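Local coordinates for protein VMB-1 (Vibrio alginolyticus, PDB 6JV4) that probably hydrolyses the amide bond of beta-lactam antibiotics to give substituted beta-amino acids, using two zinc ions in a subclass B1 metallo-beta-lactamase active site, at residues L159-L173 against E207-A221. Numbering follows the deposited sequence.
Sequences LFGGCFVKSLKNKNL and EVGDVSLLKHTQALA. With ZN (zinc ion), chain F.
K166 meets T217 and N170 meets H216 where helix 212-226 pins the loop that follows strand 158-162 in the alpha-beta/beta-alpha sandwich of a class B1 metallo-beta-lactamase. The same loop carries the zinc ligand C163, which shares its metal ion with D86 and H205. T217 OG1 works in both directions: it accepts from K166 N at 2.8 Å, with an N-H...O angle of 152°, and donates to L213 O one helical turn back. The L213 carbonyl therefore has two donors, T217 N and T217 OG1, which arrive from opposite faces of its plane.

H216 holds the type I turn S167-N170. Its CG stands anti to the backbone N (chi1 -179°), swinging the imidazole out from the helix so that NE2 can donate to N170 O at 2.7 Å. That acceptor lies 1° from the ring plane, and NE2 in turn lies in the carbonyl plane, which should hold the ring's rotation. L168 O sits 3.0 Å above one face of the ring, too poorly angled to NE2 to count as a hydrogen bond, while L220 CG lies over the rim of the opposite face. The amide L168 N donates to a water, which in turn donates to E207 O, bridging the two segments.

Apolar contacts fill in on both sides of these bonds. V165 divides its branches, CG1 against L213 CB and CG2 against L214 CD2, whereas L173 CD2 packs against L220 CB at 3.7 Å. K166 CB and CG rest on T217, but bends at chi2 and chi3 lead the amine away from the helix. There K166 NZ donates to L173 O at 2.9 Å, coming in over the face of that carbonyl, well out of its plane.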
loop_
_atom_site.group_PDB
_atom_site.type_symbol
_atom_site.label_atom_id
_atom_site.label_comp_id
_atom_site.label_asym_id
_atom_site.label_seq_id
_atom_site.Cartn_x
_atom_site.Cartn_y
_atom_site.Cartn_z
ATOM N N LEU A 159 -5.880 3.052 8.402
ATOM C CA LEU A 159 -4.449 3.193 8.100
ATOM C C LEU A 159 -4.074 2.106 7.093
ATOM O O LEU A 159 -4.183 0.899 7.451
ATOM C CB LEU A 159 -3.632 3.013 9.380
ATOM C CG LEU A 159 -2.126 3.057 9.130
ATOM C CD1 LEU A 159 -1.718 4.441 8.636
ATOM C CD2 LEU A 159 -1.386 2.697 10.432
ATOM N N PHE A 160 -3.711 2.488 5.878
ATOM C CA PHE A 160 -3.114 1.547 4.880
ATOM C C PHE A 160 -1.643 1.377 5.196
ATOM O O PHE A 160 -0.834 2.288 5.037
ATOM C CB PHE A 160 -3.278 2.007 3.431
ATOM C CG PHE A 160 -2.774 0.963 2.475
ATOM C CD1 PHE A 160 -3.513 -0.187 2.268
ATOM C CD2 PHE A 160 -1.549 1.102 1.850
ATOM C CE1 PHE A 160 -3.049 -1.184 1.419
ATOM C CE2 PHE A 160 -1.064 0.091 1.027
ATOM C CZ PHE A 160 -1.800 -1.059 0.823
ATOM N N GLY A 161 -1.294 0.224 5.754
ATOM C CA GLY A 161 0.074 -0.097 6.168
ATOM C C GLY A 161 0.947 -0.597 5.029
ATOM O O GLY A 161 2.174 -0.392 5.039
ATOM N N GLY A 162 0.332 -1.182 4.016
ATOM C CA GLY A 162 1.083 -1.800 2.931
ATOM C C GLY A 162 2.014 -2.863 3.455
ATOM O O GLY A 162 1.770 -3.439 4.560
ATOM N N CYS A 163 3.088 -3.150 2.740
ATOM C CA CYS A 163 3.944 -4.286 3.135
ATOM C C CYS A 163 4.810 -4.001 4.356
ATOM O O CYS A 163 5.413 -4.936 4.872
ATOM C CB CYS A 163 4.734 -4.787 1.950
ATOM S SG CYS A 163 3.573 -5.487 0.741
ATOM N N PHE A 164 4.841 -2.752 4.839
ATOM C CA PHE A 164 5.433 -2.377 6.128
ATOM C C PHE A 164 4.679 -3.013 7.290
ATOM O O PHE A 164 5.298 -3.097 8.417
ATOM C CB PHE A 164 5.346 -0.862 6.221
ATOM C CG PHE A 164 5.938 -0.216 7.443
ATOM C CD1 PHE A 164 7.312 -0.156 7.604
ATOM C CD2 PHE A 164 5.113 0.374 8.389
ATOM C CE1 PHE A 164 7.868 0.470 8.703
ATOM C CE2 PHE A 164 5.676 0.932 9.526
ATOM C CZ PHE A 164 7.047 1.019 9.663
ATOM N N VAL A 165 3.414 -3.378 7.101
ATOM C CA VAL A 165 2.602 -4.000 8.194
ATOM C C VAL A 165 2.259 -5.440 7.798
ATOM O O VAL A 165 1.716 -5.675 6.705
ATOM C CB VAL A 165 1.344 -3.185 8.524
ATOM C CG1 VAL A 165 0.510 -3.837 9.614
ATOM C CG2 VAL A 165 1.730 -1.746 8.861
ATOM N N LYS A 166 2.570 -6.376 8.699
ATOM C CA LYS A 166 2.205 -7.797 8.500
ATOM C C LYS A 166 0.824 -8.041 9.114
ATOM O O LYS A 166 0.378 -7.297 9.990
ATOM C CB LYS A 166 3.246 -8.704 9.175
ATOM C CG LYS A 166 4.689 -8.451 8.770
ATOM C CD LYS A 166 4.923 -8.527 7.264
ATOM C CE LYS A 166 4.767 -9.903 6.662
ATOM N NZ LYS A 166 5.176 -9.902 5.228
ATOM N N SER A 167 0.192 -9.116 8.700
ATOM C CA SER A 167 -1.093 -9.506 9.290
ATOM C C SER A 167 -0.835 -10.085 10.677
ATOM O O SER A 167 0.262 -10.531 10.988
ATOM C CB SER A 167 -1.837 -10.488 8.419
ATOM O OG SER A 167 -1.208 -11.759 8.487
ATOM N N LEU A 168 -1.880 -10.143 11.471
ATOM C CA LEU A 168 -1.773 -10.649 12.847
ATOM C C LEU A 168 -1.311 -12.103 12.878
ATOM O O LEU A 168 -0.556 -12.469 13.825
ATOM C CB LEU A 168 -3.109 -10.431 13.547
ATOM C CG LEU A 168 -3.051 -10.650 15.044
ATOM C CD1 LEU A 168 -2.060 -9.668 15.691
ATOM C CD2 LEU A 168 -4.452 -10.438 15.605
ATOM N N LYS A 169 -1.785 -12.923 11.923
ATOM C CA LYS A 169 -1.477 -14.380 11.901
ATOM C C LYS A 169 -0.097 -14.649 11.318
ATOM O O LYS A 169 0.418 -15.778 11.515
ATOM C CB LYS A 169 -2.556 -15.127 11.122
ATOM C CG LYS A 169 -3.896 -15.142 11.825
ATOM C CD LYS A 169 -4.946 -15.948 11.073
ATOM C CE LYS A 169 -6.153 -16.195 11.952
ATOM N NZ LYS A 169 -6.985 -17.292 11.403
ATOM N N ASN A 170 0.556 -13.656 10.728
ATOM C CA ASN A 170 1.923 -13.857 10.167
ATOM C C ASN A 170 2.888 -14.278 11.272
ATOM O O ASN A 170 2.929 -13.624 12.332
ATOM C CB ASN A 170 2.527 -12.623 9.503
ATOM C CG ASN A 170 2.170 -12.537 8.049
ATOM O OD1 ASN A 170 1.061 -12.190 7.736
ATOM N ND2 ASN A 170 3.077 -12.865 7.157
ATOM N N LYS A 171 3.689 -15.312 11.007
ATOM C CA LYS A 171 4.712 -15.794 11.952
ATOM C C LYS A 171 6.091 -15.270 11.565
ATOM O O LYS A 171 6.992 -15.459 12.374
ATOM C CB LYS A 171 4.709 -17.328 11.980
ATOM C CG LYS A 171 3.388 -17.907 12.466
ATOM C CD LYS A 171 3.096 -17.484 13.904
ATOM C CE LYS A 171 1.903 -18.207 14.511
ATOM N NZ LYS A 171 0.671 -17.957 13.711
ATOM N N ASN A 172 6.233 -14.626 10.407
ATOM C CA ASN A 172 7.547 -14.074 10.029
ATOM C C ASN A 172 7.321 -12.825 9.173
ATOM O O ASN A 172 6.169 -12.462 8.924
ATOM C CB ASN A 172 8.374 -15.105 9.265
ATOM C CG ASN A 172 7.695 -15.568 8.005
ATOM O OD1 ASN A 172 7.367 -14.800 7.091
ATOM N ND2 ASN A 172 7.416 -16.860 7.948
ATOM N N LEU A 173 8.410 -12.185 8.788
ATOM C CA LEU A 173 8.361 -10.888 8.072
ATOM C C LEU A 173 8.138 -11.087 6.580
ATOM O O LEU A 173 7.977 -10.107 5.891
ATOM C CB LEU A 173 9.656 -10.130 8.326
ATOM C CG LEU A 173 9.858 -9.640 9.770
ATOM C CD1 LEU A 173 11.246 -9.110 9.914
ATOM C CD2 LEU A 173 8.793 -8.603 10.163
ATOM N N GLU A 207 -5.149 -10.625 6.329
ATOM C CA GLU A 207 -6.415 -10.064 6.829
ATOM C C GLU A 207 -6.186 -8.675 7.403
ATOM O O GLU A 207 -5.206 -8.444 8.144
ATOM C CB GLU A 207 -7.062 -10.929 7.919
ATOM C CG GLU A 207 -7.607 -12.237 7.425
ATOM C CD GLU A 207 -7.946 -13.173 8.586
ATOM O OE1 GLU A 207 -7.263 -14.230 8.718
ATOM O OE2 GLU A 207 -8.840 -12.802 9.378
ATOM N N VAL A 208 -7.158 -7.830 7.157
ATOM C CA VAL A 208 -7.238 -6.511 7.838
ATOM C C VAL A 208 -7.424 -6.784 9.333
ATOM O O VAL A 208 -8.009 -7.821 9.710
ATOM C CB VAL A 208 -8.368 -5.635 7.283
ATOM C CG1 VAL A 208 -8.195 -5.440 5.791
ATOM C CG2 VAL A 208 -9.763 -6.148 7.597
ATOM N N GLY A 209 -7.055 -5.827 10.140
ATOM C CA GLY A 209 -7.287 -5.896 11.587
ATOM C C GLY A 209 -7.232 -4.532 12.227
ATOM O O GLY A 209 -7.574 -3.546 11.574
ATOM N N ASP A 210 -6.965 -4.539 13.512
ATOM C CA ASP A 210 -6.988 -3.310 14.322
ATOM C C ASP A 210 -5.560 -2.863 14.548
ATOM O O ASP A 210 -4.632 -3.383 13.920
ATOM C CB ASP A 210 -7.777 -3.562 15.601
ATOM C CG ASP A 210 -7.130 -4.512 16.574
ATOM O OD1 ASP A 210 -6.019 -4.966 16.341
ATOM O OD2 ASP A 210 -7.807 -4.817 17.604
ATOM N N VAL A 211 -5.347 -1.933 15.478
ATOM C CA VAL A 211 -4.001 -1.386 15.724
ATOM C C VAL A 211 -3.002 -2.455 16.213
ATOM O O VAL A 211 -1.820 -2.240 16.052
ATOM C CB VAL A 211 -4.180 -0.248 16.730
ATOM C CG1 VAL A 211 -4.440 -0.786 18.139
ATOM C CG2 VAL A 211 -3.078 0.738 16.650
ATOM N N SER A 212 -3.461 -3.615 16.698
ATOM C CA SER A 212 -2.559 -4.690 17.163
ATOM C C SER A 212 -1.661 -5.160 16.019
ATOM O O SER A 212 -0.566 -5.655 16.303
ATOM C CB SER A 212 -3.285 -5.822 17.819
ATOM O OG SER A 212 -3.989 -6.602 16.905
ATOM N N LEU A 213 -2.049 -4.977 14.746
ATOM C CA LEU A 213 -1.163 -5.425 13.650
ATOM C C LEU A 213 0.153 -4.661 13.731
ATOM O O LEU A 213 1.184 -5.216 13.364
ATOM C CB LEU A 213 -1.801 -5.237 12.269
ATOM C CG LEU A 213 -2.746 -6.351 11.801
ATOM C CD1 LEU A 213 -3.897 -6.597 12.759
ATOM C CD2 LEU A 213 -3.262 -6.038 10.406
ATOM N N LEU A 214 0.131 -3.406 14.126
ATOM C CA LEU A 214 1.362 -2.610 14.217
ATOM C C LEU A 214 2.283 -3.209 15.286
ATOM O O LEU A 214 3.482 -3.300 15.087
ATOM C CB LEU A 214 1.019 -1.168 14.567
ATOM C CG LEU A 214 0.074 -0.416 13.641
ATOM C CD1 LEU A 214 -0.083 0.988 14.168
ATOM C CD2 LEU A 214 0.523 -0.453 12.192
ATOM N N LYS A 215 1.700 -3.503 16.453
ATOM C CA LYS A 215 2.459 -4.054 17.608
ATOM C C LYS A 215 2.993 -5.441 17.243
ATOM O O LYS A 215 4.137 -5.757 17.627
ATOM C CB LYS A 215 1.564 -4.119 18.851
ATOM C CG LYS A 215 1.285 -2.781 19.523
ATOM C CD LYS A 215 0.574 -1.794 18.621
ATOM C CE LYS A 215 0.303 -0.465 19.295
ATOM N NZ LYS A 215 -0.770 -0.573 20.310
ATOM N N HIS A 216 2.186 -6.228 16.528
ATOM C CA HIS A 216 2.595 -7.589 16.115
ATOM C C HIS A 216 3.811 -7.481 15.197
ATOM O O HIS A 216 4.765 -8.228 15.366
ATOM C CB HIS A 216 1.413 -8.315 15.462
ATOM C CG HIS A 216 1.771 -9.698 15.044
ATOM N ND1 HIS A 216 2.256 -10.665 15.955
ATOM C CD2 HIS A 216 1.900 -10.236 13.814
ATOM C CE1 HIS A 216 2.521 -11.786 15.278
ATOM N NE2 HIS A 216 2.331 -11.522 13.965
ATOM N N THR A 217 3.717 -6.640 14.178
ATOM C CA THR A 217 4.804 -6.449 13.200
ATOM C C THR A 217 6.078 -5.967 13.907
ATOM O O THR A 217 7.187 -6.488 13.613
ATOM C CB THR A 217 4.399 -5.470 12.095
ATOM O OG1 THR A 217 3.294 -6.092 11.440
ATOM C CG2 THR A 217 5.538 -5.227 11.132
ATOM N N GLN A 218 5.971 -5.052 14.863
ATOM C CA GLN A 218 7.140 -4.553 15.617
ATOM C C GLN A 218 7.799 -5.742 16.331
ATOM O O GLN A 218 9.012 -5.896 16.246
ATOM C CB GLN A 218 6.681 -3.465 16.588
ATOM C CG GLN A 218 7.818 -2.829 17.357
ATOM C CD GLN A 218 7.275 -1.726 18.229
ATOM O OE1 GLN A 218 6.437 -1.997 19.112
ATOM N NE2 GLN A 218 7.688 -0.508 17.937
ATOM N N ALA A 219 6.985 -6.613 16.940
ATOM C CA ALA A 219 7.505 -7.790 17.683
ATOM C C ALA A 219 8.137 -8.785 16.714
ATOM O O ALA A 219 9.235 -9.365 17.029
ATOM C CB ALA A 219 6.437 -8.431 18.536
ATOM N N LEU A 220 7.549 -8.987 15.535
ATOM C CA LEU A 220 8.154 -9.891 14.519
ATOM C C LEU A 220 9.526 -9.350 14.123
ATOM O O LEU A 220 10.469 -10.198 13.950
ATOM C CB LEU A 220 7.295 -9.988 13.266
ATOM C CG LEU A 220 5.997 -10.783 13.404
ATOM C CD1 LEU A 220 5.223 -10.733 12.121
ATOM C CD2 LEU A 220 6.256 -12.199 13.782
ATOM N N ALA A 221 9.654 -8.040 13.943
ATOM C CA ALA A 221 10.939 -7.463 13.501
ATOM C C ALA A 221 11.956 -7.593 14.643
ATOM O O ALA A 221 13.146 -7.910 14.394
ATOM C CB ALA A 221 10.790 -6.055 13.009
HETATM ZN ZN ZN F . 4.318 -7.383 -0.425
HETATM O O HOH W 1 -4.657 -9.557 10.523
#